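Long-range contacts in histone acetyltransferase HPA2 and related acetyltransferases (Corynebacterium glutamicum ATCC 13032, PDB 2QEC), which probably transfers an acyl group, most likely acetyl from acetyl-CoA, to an acceptor not yet identified, as a member of the GCN5-related N-acetyltransferase (GNAT) family: residues V20-F25 with K44-F49; N62-R67 with A77-P82; H125-T130 with Y160-S165. The protein carries 1 engineered substitution. All blocks are in the same frame, centred on the assembly; numbering follows the deposited sequence.

Interaction 1 (V20-F25 with K44-F49); sequences VLVEAF and KLRALF
Leu21 lies over one face of the Phe49 ring, its CB 3.8 Å from the ring centroid and 16° off the ring normal, a CH-pi contact displaced toward the CD2–CE2 rim. With CG beside the backbone N (chi1 -69°), Leu21 sends CD1 along the same side of the ring, just outside its CG–CD1 rim. Val22 reaches the ring at its edge, where CG2 stands 4.1 Å from Phe49 CD2. The same methyl packs against the Arg46 backbone, 3.7 Å from Arg46 CA, and over one face of the Arg46 guanidinium. A short beta-branched residue suits this spot, because its two methyls fill the angle between the neighbouring helix and the arginine bent back over it. The arginine's charge is met within the first helix, by a salt bridge from NH1 to Asp19. One turn on, Phe25 CD2 meets Phe49 CZ at 3.7 Å, the two side chains crossing at about a right angle, while Leu45 CD2 closes on Phe25 O at 3.6 Å. No hydrogen bond links the segments. Their axes approach to 9.6 Å and their directions differ by 132°, so these turns of helices 14-25 and 43-60 cross nearer antiparallel than parallel. Phe31 adds a third ring beside Phe25 and Phe49, and Leu21 and Phe25 also rest on Thr130 of strand 126-133.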
loop_
_atom_site.group_PDB
_atom_site.type_symbol
_atom_site.label_atom_id
_atom_site.label_comp_id
_atom_site.label_asym_id
_atom_site.label_seq_id
_atom_site.Cartn_x
_atom_site.Cartn_y
_atom_site.Cartn_z
ATOM N N VAL A 20 22.170 17.970 -13.958
ATOM C CA VAL A 20 21.479 16.777 -14.528
ATOM C C VAL A 20 19.958 16.740 -14.221
ATOM O O VAL A 20 19.122 16.463 -15.097
ATOM C CB VAL A 20 22.161 15.454 -14.083
ATOM C CG1 VAL A 20 21.383 14.277 -14.547
ATOM C CG2 VAL A 20 23.587 15.362 -14.705
ATOM N N LEU A 21 19.595 17.032 -12.985
ATOM C CA LEU A 21 18.188 17.140 -12.609
ATOM C C LEU A 21 17.436 18.202 -13.424
ATOM O O LEU A 21 16.321 17.984 -13.881
ATOM C CB LEU A 21 18.095 17.436 -11.112
ATOM C CG LEU A 21 18.512 16.277 -10.202
ATOM C CD1 LEU A 21 18.847 16.750 -8.771
ATOM C CD2 LEU A 21 17.483 15.226 -10.200
ATOM N N VAL A 22 18.049 19.365 -13.563
ATOM C CA VAL A 22 17.446 20.474 -14.290
ATOM C C VAL A 22 17.246 20.101 -15.763
ATOM O O VAL A 22 16.187 20.368 -16.330
ATOM C CB VAL A 22 18.308 21.747 -14.161
ATOM C CG1 VAL A 22 17.808 22.838 -15.107
ATOM C CG2 VAL A 22 18.315 22.242 -12.707
ATOM N N GLU A 23 18.265 19.514 -16.389
ATOM C CA GLU A 23 18.172 19.129 -17.788
ATOM C C GLU A 23 17.075 18.115 -17.923
ATOM O O GLU A 23 16.270 18.209 -18.823
ATOM C CB GLU A 23 19.495 18.566 -18.307
ATOM C CG GLU A 23 19.473 18.237 -19.792
ATOM C CD GLU A 23 20.612 17.347 -20.213
ATOM O OE1 GLU A 23 20.533 16.139 -19.934
ATOM O OE2 GLU A 23 21.569 17.838 -20.843
ATOM N N ALA A 24 17.005 17.155 -17.011
ATOM C CA ALA A 24 16.013 16.119 -17.129
ATOM C C ALA A 24 14.596 16.707 -16.948
ATOM O O ALA A 24 13.668 16.330 -17.642
ATOM C CB ALA A 24 16.273 15.010 -16.123
ATOM N N PHE A 25 14.429 17.642 -16.024
ATOM C CA PHE A 25 13.076 17.998 -15.586
ATOM C C PHE A 25 12.633 19.403 -16.004
ATOM O O PHE A 25 11.576 19.841 -15.596
ATOM C CB PHE A 25 12.956 17.774 -14.083
ATOM C CG PHE A 25 13.103 16.322 -13.681
ATOM C CD1 PHE A 25 12.293 15.339 -14.257
ATOM C CD2 PHE A 25 14.057 15.931 -12.761
ATOM C CE1 PHE A 25 12.450 14.010 -13.923
ATOM C CE2 PHE A 25 14.217 14.603 -12.428
ATOM C CZ PHE A 25 13.424 13.641 -12.996
ATOM N N LYS A 44 14.422 28.883 -10.936
ATOM C CA LYS A 44 13.679 28.545 -9.731
ATOM C C LYS A 44 13.683 27.013 -9.529
ATOM O O LYS A 44 13.871 26.536 -8.413
ATOM C CB LYS A 44 12.257 29.100 -9.784
ATOM C CG LYS A 44 12.206 30.631 -9.747
ATOM C CD LYS A 44 10.763 31.188 -9.844
ATOM C CE LYS A 44 10.198 31.178 -11.274
ATOM N NZ LYS A 44 8.988 32.100 -11.450
ATOM N N LEU A 45 13.564 26.254 -10.612
ATOM C CA LEU A 45 13.667 24.779 -10.527
ATOM C C LEU A 45 15.034 24.347 -10.013
ATOM O O LEU A 45 15.141 23.439 -9.176
ATOM C CB LEU A 45 13.450 24.158 -11.899
ATOM C CG LEU A 45 13.539 22.619 -12.047
ATOM C CD1 LEU A 45 12.511 21.985 -11.199
ATOM C CD2 LEU A 45 13.338 22.209 -13.468
ATOM N N ARG A 46 16.073 24.958 -10.574
ATOM C CA ARG A 46 17.438 24.790 -10.104
ATOM C C ARG A 46 17.603 25.058 -8.605
ATOM O O ARG A 46 18.161 24.234 -7.883
ATOM C CB ARG A 46 18.375 25.680 -10.891
ATOM C CG ARG A 46 19.840 25.487 -10.436
ATOM C CD ARG A 46 20.805 26.313 -11.260
ATOM N NE ARG A 46 20.746 25.893 -12.654
ATOM C CZ ARG A 46 21.421 24.878 -13.187
ATOM N NH1 ARG A 46 22.276 24.150 -12.459
ATOM N NH2 ARG A 46 21.243 24.620 -14.489
ATOM N N ALA A 47 17.060 26.179 -8.128
ATOM C CA ALA A 47 17.080 26.512 -6.706
ATOM C C ALA A 47 16.368 25.443 -5.878
ATOM O O ALA A 47 16.844 25.088 -4.811
ATOM C CB ALA A 47 16.444 27.878 -6.462
ATOM N N LEU A 48 15.272 24.899 -6.390
ATOM C CA LEU A 48 14.519 23.859 -5.662
ATOM C C LEU A 48 15.365 22.621 -5.443
ATOM O O LEU A 48 15.467 22.124 -4.326
ATOM C CB LEU A 48 13.228 23.469 -6.400
ATOM C CG LEU A 48 12.443 22.278 -5.784
ATOM C CD1 LEU A 48 12.028 22.592 -4.337
ATOM C CD2 LEU A 48 11.248 21.862 -6.576
ATOM N N PHE A 49 15.934 22.111 -6.530
ATOM C CA PHE A 49 16.839 20.966 -6.476
ATOM C C PHE A 49 18.070 21.206 -5.583
ATOM O O PHE A 49 18.458 20.318 -4.833
ATOM C CB PHE A 49 17.272 20.546 -7.890
ATOM C CG PHE A 49 16.185 19.871 -8.706
ATOM C CD1 PHE A 49 15.407 18.869 -8.158
ATOM C CD2 PHE A 49 15.972 20.204 -10.030
ATOM C CE1 PHE A 49 14.449 18.233 -8.905
ATOM C CE2 PHE A 49 14.993 19.554 -10.789
ATOM C CZ PHE A 49 14.238 18.574 -10.213
#

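Interaction 2 (N62-R67 with A77-P82); sequences NIDVAR and ALWDRP. With EDO (1,2-ethanediol), chain H.
The Trp79 indole has the backbone O of Asn62 at its edge, near the ring plane, and Arg153 of helix 142-154 in a cation-pi contact. The Asp64 carboxylate, turned 50° from the indole plane, approaches without a direct bond: a water bridges the two, donating to Asp64 OD2 at 2.6 Å and accepting from Trp79 NE1 at 2.8 Å. The buried indole N-H thereby gains a partner, and Asp64 OD1 forms a salt bridge with Arg153, so a carboxylate suits this place. At the edge of the Arg81 guanidinium lies the Asn62 amide, its plane turned 36° from that of the guanidinium; Arg81 NH1 donates to a lone pair of Asn62 OD1 at 2.9 Å. A bend at chi3 (63°) folds the exposed Arg81 back to that oxygen. Asn62 uses both ends of its amide, since ND2 donates to O1 of a 1,2-ethanediol, probably from the crystallisation liquor. That hydroxyl in turn donates to Asp64 OD1, though the diol is modelled too close to Ile63 O and its placement is somewhat doubtful.

Beneath these groups the backbones pair antiparallel. Asn62 and Trp79 form one hydrogen-bonded pair, Asp64 and Ala77 the next, and the small Ala77 shares their face, where a methyl intrudes little between larger groups. Between them, Ile63 and Leu78 form a non-hydrogen-bonded pair whose side chains run side by side on the other face, Ile63 CG1 3.8 Å from Leu78 CD2. Strands 61-67 and 73-80 thus make a beta hairpin within the central sheet: helix 142-154 packs on the Asp64 face, helix 14-25 meets Ile63, and strands 5-8 and 126-133 flank the hairpin.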
loop_
_atom_site.group_PDB
_atom_site.type_symbol
_atom_site.label_atom_id
_atom_site.label_comp_id
_atom_site.label_asym_id
_atom_site.label_seq_id
_atom_site.Cartn_x
_atom_site.Cartn_y
_atom_site.Cartn_z
ATOM N N ASN A 62 19.704 9.249 0.534
ATOM C CA ASN A 62 20.770 8.746 -0.359
ATOM C C ASN A 62 20.705 9.411 -1.723
ATOM O O ASN A 62 19.661 9.459 -2.365
ATOM C CB ASN A 62 20.667 7.217 -0.554
ATOM C CG ASN A 62 21.107 6.416 0.686
ATOM O OD1 ASN A 62 20.314 6.170 1.557
ATOM N ND2 ASN A 62 22.408 6.030 0.744
ATOM N N ILE A 63 21.877 9.823 -2.211
ATOM C CA ILE A 63 22.060 10.340 -3.542
ATOM C C ILE A 63 23.030 9.419 -4.257
ATOM O O ILE A 63 24.167 9.237 -3.811
ATOM C CB ILE A 63 22.639 11.772 -3.499
ATOM C CG1 ILE A 63 21.763 12.675 -2.622
ATOM C CG2 ILE A 63 22.801 12.348 -4.920
ATOM C CD1 ILE A 63 22.447 14.047 -2.314
ATOM N N ASP A 64 22.538 8.770 -5.304
ATOM C CA ASP A 64 23.354 7.872 -6.130
ATOM C C ASP A 64 23.667 8.565 -7.445
ATOM O O ASP A 64 22.818 9.268 -8.010
ATOM C CB ASP A 64 22.604 6.572 -6.388
ATOM C CG ASP A 64 22.401 5.740 -5.137
ATOM O OD1 ASP A 64 23.162 5.909 -4.138
ATOM O OD2 ASP A 64 21.514 4.853 -5.200
ATOM N N VAL A 65 24.884 8.378 -7.951
ATOM C CA VAL A 65 25.208 8.818 -9.279
ATOM C C VAL A 65 25.686 7.648 -10.120
ATOM O O VAL A 65 26.360 6.753 -9.619
ATOM C CB VAL A 65 26.344 9.901 -9.335
ATOM C CG1 VAL A 65 25.853 11.189 -8.780
ATOM C CG2 VAL A 65 27.605 9.469 -8.602
ATOM N N ALA A 66 25.388 7.738 -11.415
ATOM C CA ALA A 66 25.880 6.834 -12.448
ATOM C C ALA A 66 26.883 7.598 -13.287
ATOM O O ALA A 66 26.594 8.719 -13.675
ATOM C CB ALA A 66 24.724 6.422 -13.320
ATOM N N ARG A 67 28.010 6.980 -13.608
ATOM C CA ARG A 67 29.018 7.580 -14.420
ATOM C C ARG A 67 29.228 6.696 -15.617
ATOM O O ARG A 67 29.132 5.455 -15.507
ATOM C CB ARG A 67 30.326 7.739 -13.634
ATOM C CG ARG A 67 30.227 8.717 -12.416
ATOM C CD ARG A 67 31.584 8.861 -11.744
ATOM N NE ARG A 67 31.591 9.918 -10.725
ATOM C CZ ARG A 67 31.325 9.732 -9.436
ATOM N NH1 ARG A 67 31.043 8.525 -8.951
ATOM N NH2 ARG A 67 31.352 10.772 -8.617
ATOM N N ALA A 77 19.927 9.460 -8.852
ATOM C CA ALA A 77 18.721 9.047 -8.135
ATOM C C ALA A 77 18.718 9.582 -6.681
ATOM O O ALA A 77 19.745 9.547 -5.961
ATOM C CB ALA A 77 18.565 7.547 -8.179
ATOM N N LEU A 78 17.536 10.034 -6.233
ATOM C CA LEU A 78 17.338 10.585 -4.881
ATOM C C LEU A 78 16.361 9.690 -4.162
ATOM O O LEU A 78 15.288 9.457 -4.673
ATOM C CB LEU A 78 16.790 12.003 -4.944
ATOM C CG LEU A 78 17.690 13.002 -5.754
ATOM C CD1 LEU A 78 17.022 14.368 -5.790
ATOM C CD2 LEU A 78 19.009 13.217 -5.121
ATOM N N TRP A 79 16.810 9.177 -3.022
ATOM C CA TRP A 79 16.080 8.238 -2.185
ATOM C C TRP A 79 15.941 8.772 -0.749
ATOM O O TRP A 79 16.895 9.354 -0.178
ATOM C CB TRP A 79 16.875 6.948 -2.141
ATOM C CG TRP A 79 17.059 6.185 -3.433
ATOM C CD1 TRP A 79 18.013 6.401 -4.400
ATOM C CD2 TRP A 79 16.343 5.024 -3.831
ATOM N NE1 TRP A 79 17.904 5.462 -5.376
ATOM C CE2 TRP A 79 16.894 4.591 -5.045
ATOM C CE3 TRP A 79 15.295 4.294 -3.264
ATOM C CZ2 TRP A 79 16.396 3.498 -5.733
ATOM C CZ3 TRP A 79 14.814 3.186 -3.929
ATOM C CH2 TRP A 79 15.382 2.791 -5.152
ATOM N N ASP A 80 14.766 8.569 -0.155
ATOM C CA ASP A 80 14.545 8.737 1.264
ATOM C C ASP A 80 14.529 7.358 1.899
ATOM O O ASP A 80 13.982 6.398 1.354
ATOM C CB ASP A 80 13.192 9.407 1.578
ATOM C CG ASP A 80 13.139 10.845 1.126
ATOM O OD1 ASP A 80 13.776 11.694 1.767
ATOM O OD2 ASP A 80 12.459 11.137 0.122
ATOM N N ARG A 81 15.127 7.292 3.084
ATOM C CA ARG A 81 15.295 6.062 3.825
ATOM C C ARG A 81 14.075 5.828 4.686
ATOM O O ARG A 81 13.317 6.768 4.965
ATOM C CB ARG A 81 16.581 6.161 4.692
ATOM C CG ARG A 81 17.815 6.483 3.860
ATOM C CD ARG A 81 19.046 6.859 4.724
ATOM N NE ARG A 81 19.418 5.719 5.549
ATOM C CZ ARG A 81 20.264 4.747 5.196
ATOM N NH1 ARG A 81 20.894 4.755 4.017
ATOM N NH2 ARG A 81 20.484 3.752 6.052
ATOM N N PRO A 82 13.851 4.580 5.093
ATOM C CA PRO A 82 12.737 4.384 6.000
ATOM C C PRO A 82 12.810 5.161 7.335
ATOM O O PRO A 82 13.890 5.356 7.895
ATOM C CB PRO A 82 12.730 2.859 6.265
ATOM C CG PRO A 82 13.518 2.257 5.251
ATOM C CD PRO A 82 14.526 3.309 4.768
HETATM C C1 EDO H . 23.992 7.563 -1.613
HETATM O O1 EDO H . 23.932 6.170 -1.570
HETATM C C2 EDO H . 24.314 8.260 -0.311
HETATM O O2 EDO H . 24.204 9.666 -0.523
HETATM O O HOH W 1 19.884 4.649 -7.182
#

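Interaction 3 (H125-T130 with Y160-S165); sequences HWYLYT and YLEATS
His125 sets its ring beside Tyr160, CD2 lying 3.5 Å from Tyr160 CB. Its chi1 of 60° puts CG between the backbone N and the carbonyl carbon, while ND1 and NE2 bond to Phe123 O and His120 respectively. Trp126 contributes mainly backbone, its O accepting an almost straight bond from Tyr160 N at 2.8 Å; its indole leads off to Glu157. Tyr127 pairs in parallel with Tyr160, and the two rings extend the same way, CD1 of Tyr127 3.7 Å from CD2 of Tyr160, with planes 42° apart. Large aromatics suit this face, where His120 joins His125, Tyr127 and Tyr160 in a cluster. Tyr160 OH is modelled as donating to Glu162 OE2, but so closely that the exact length is doubtful. Leu128 N donates to Tyr160 O at 3.1 Å, and the Leu128 side chain packs loosely beside that of Leu161, CB to CB 4.3 Å. Beyond this the strands splay: a water accepting from Glu162 N and donating to Leu128 O spans the gap. Tyr129 and Thr130, both facing Leu78, form a classic beta bulge. Parallel strands 126-133 and 159-163, joined through helix 142-154 in a beta-alpha-beta unit and parting at one end, are characteristic of the GNAT fold, in which such a splay commonly receives acetyl-CoA.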
loop_
_atom_site.group_PDB
_atom_site.type_symbol
_atom_site.label_atom_id
_atom_site.label_comp_id
_atom_site.label_asym_id
_atom_site.label_seq_id
_atom_site.Cartn_x
_atom_site.Cartn_y
_atom_site.Cartn_z
ATOM N N HIS A 125 9.273 2.402 4.642
ATOM C CA HIS A 125 9.645 2.135 3.293
ATOM C C HIS A 125 10.716 3.084 2.840
ATOM O O HIS A 125 10.807 4.213 3.341
ATOM C CB HIS A 125 8.431 2.291 2.341
ATOM C CG HIS A 125 7.811 3.661 2.349
ATOM N ND1 HIS A 125 6.846 4.017 3.268
ATOM C CD2 HIS A 125 7.996 4.748 1.555
ATOM C CE1 HIS A 125 6.483 5.273 3.050
ATOM N NE2 HIS A 125 7.155 5.736 2.008
ATOM N N TRP A 126 11.472 2.658 1.827
ATOM C CA TRP A 126 12.295 3.578 1.034
ATOM C C TRP A 126 11.409 4.335 0.040
ATOM O O TRP A 126 10.400 3.827 -0.380
ATOM C CB TRP A 126 13.346 2.822 0.233
ATOM C CG TRP A 126 14.393 2.171 1.068
ATOM C CD1 TRP A 126 14.267 1.030 1.829
ATOM C CD2 TRP A 126 15.693 2.657 1.283
ATOM N NE1 TRP A 126 15.450 0.770 2.482
ATOM C CE2 TRP A 126 16.350 1.750 2.133
ATOM C CE3 TRP A 126 16.421 3.774 0.767
ATOM C CZ2 TRP A 126 17.675 1.924 2.511
ATOM C CZ3 TRP A 126 17.715 3.937 1.160
ATOM C CH2 TRP A 126 18.336 3.016 2.006
ATOM N N TYR A 127 11.785 5.559 -0.320
ATOM C CA TYR A 127 11.066 6.309 -1.355
ATOM C C TYR A 127 12.050 6.688 -2.420
ATOM O O TYR A 127 12.985 7.356 -2.100
ATOM C CB TYR A 127 10.474 7.586 -0.758
ATOM C CG TYR A 127 9.818 8.594 -1.694
ATOM C CD1 TYR A 127 9.051 8.195 -2.780
ATOM C CD2 TYR A 127 9.964 9.968 -1.473
ATOM C CE1 TYR A 127 8.463 9.101 -3.610
ATOM C CE2 TYR A 127 9.368 10.875 -2.293
ATOM C CZ TYR A 127 8.605 10.442 -3.346
ATOM O OH TYR A 127 8.023 11.350 -4.183
ATOM N N LEU A 128 11.784 6.286 -3.654
ATOM C CA LEU A 128 12.506 6.775 -4.814
ATOM C C LEU A 128 11.807 8.015 -5.311
ATOM O O LEU A 128 10.739 7.911 -5.930
ATOM C CB LEU A 128 12.557 5.703 -5.894
ATOM C CG LEU A 128 13.233 6.188 -7.184
ATOM C CD1 LEU A 128 14.626 6.728 -6.888
ATOM C CD2 LEU A 128 13.237 5.059 -8.185
ATOM N N TYR A 129 12.415 9.172 -5.026
ATOM C CA TYR A 129 11.861 10.499 -5.299
ATOM C C TYR A 129 12.012 10.824 -6.754
ATOM O O TYR A 129 11.035 11.187 -7.450
ATOM C CB TYR A 129 12.492 11.568 -4.398
ATOM C CG TYR A 129 12.313 13.014 -4.836
ATOM C CD1 TYR A 129 11.050 13.552 -5.105
ATOM C CD2 TYR A 129 13.397 13.852 -4.991
ATOM C CE1 TYR A 129 10.909 14.908 -5.525
ATOM C CE2 TYR A 129 13.243 15.164 -5.396
ATOM C CZ TYR A 129 11.987 15.676 -5.665
ATOM O OH TYR A 129 11.870 17.002 -6.059
ATOM N N THR A 130 13.237 10.695 -7.256
ATOM C CA THR A 130 13.472 11.017 -8.615
ATOM C C THR A 130 14.658 10.212 -9.163
ATOM O O THR A 130 15.614 9.888 -8.423
ATOM C CB THR A 130 13.649 12.547 -8.749
ATOM O OG1 THR A 130 13.410 12.940 -10.094
ATOM C CG2 THR A 130 15.010 12.985 -8.289
ATOM N N TYR A 160 8.475 2.572 -2.039
ATOM C CA TYR A 160 7.392 3.329 -2.697
ATOM C C TYR A 160 7.954 4.232 -3.814
ATOM O O TYR A 160 9.032 4.780 -3.677
ATOM C CB TYR A 160 6.665 4.177 -1.616
ATOM C CG TYR A 160 5.546 5.081 -2.109
ATOM C CD1 TYR A 160 4.295 4.597 -2.343
ATOM C CD2 TYR A 160 5.786 6.429 -2.393
ATOM C CE1 TYR A 160 3.257 5.433 -2.822
ATOM C CE2 TYR A 160 4.775 7.265 -2.881
ATOM C CZ TYR A 160 3.487 6.741 -3.065
ATOM O OH TYR A 160 2.458 7.535 -3.536
ATOM N N LEU A 161 7.235 4.335 -4.927
ATOM C CA LEU A 161 7.476 5.311 -5.935
ATOM C C LEU A 161 6.160 5.673 -6.632
ATOM O O LEU A 161 5.123 5.051 -6.441
ATOM C CB LEU A 161 8.536 4.819 -6.953
ATOM C CG LEU A 161 8.254 3.512 -7.716
ATOM C CD1 LEU A 161 7.254 3.714 -8.863
ATOM C CD2 LEU A 161 9.525 2.963 -8.269
ATOM N N GLU A 162 6.207 6.722 -7.437
ATOM C CA GLU A 162 5.067 7.172 -8.233
ATOM C C GLU A 162 5.476 7.219 -9.666
ATOM O O GLU A 162 6.310 8.048 -10.026
ATOM C CB GLU A 162 4.643 8.534 -7.732
ATOM C CG GLU A 162 3.912 8.401 -6.384
ATOM C CD GLU A 162 3.860 9.689 -5.568
ATOM O OE1 GLU A 162 4.378 10.698 -6.049
ATOM O OE2 GLU A 162 3.250 9.693 -4.463
ATOM N N ALA A 163 4.949 6.313 -10.486
ATOM C CA ALA A 163 5.402 6.205 -11.887
ATOM C C ALA A 163 4.623 7.183 -12.765
ATOM O O ALA A 163 3.407 7.328 -12.636
ATOM C CB ALA A 163 5.257 4.760 -12.392
ATOM N N THR A 164 5.326 7.888 -13.642
ATOM C CA THR A 164 4.700 8.940 -14.451
ATOM C C THR A 164 4.179 8.528 -15.834
ATOM O O THR A 164 3.540 9.356 -16.510
ATOM C CB THR A 164 5.662 10.087 -14.650
ATOM O OG1 THR A 164 6.886 9.568 -15.196
ATOM C CG2 THR A 164 5.944 10.786 -13.314
ATOM N N SER A 165 4.470 7.290 -16.257
ATOM C CA SER A 165 3.881 6.693 -17.471
ATOM C C SER A 165 3.614 5.190 -17.279
ATOM O O SER A 165 4.152 4.564 -16.355
ATOM C CB SER A 165 4.794 6.903 -18.676
ATOM O OG SER A 165 6.037 6.253 -18.511
HETATM O O HOH W 2 5.310 11.575 -2.384
HETATM O O HOH W 3 8.553 8.282 -7.411
#

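The three contacts follow one another along the chain, each closing before the next opens. Interactions 2 and 3 lie in one mixed sheet with centres about 12 Å apart: strands 73-80 and 126-133 are neighbours, joined by probable backbone bonds such as Tyr129 N to Leu78 O (2.9 Å). Interaction 1 packs two helices against this sheet, its centre about 16 Å from that of interaction 2 and 18 Å from that of interaction 3. Leu21 touches both Leu78 and Thr130, so one helix spans the hairpin and the strand beside it. Helix 43-60 leads straight into strand 61-67. Together the three contacts join helices 14-25 and 43-60, the antiparallel strands and the parallel pair into one GNAT domain.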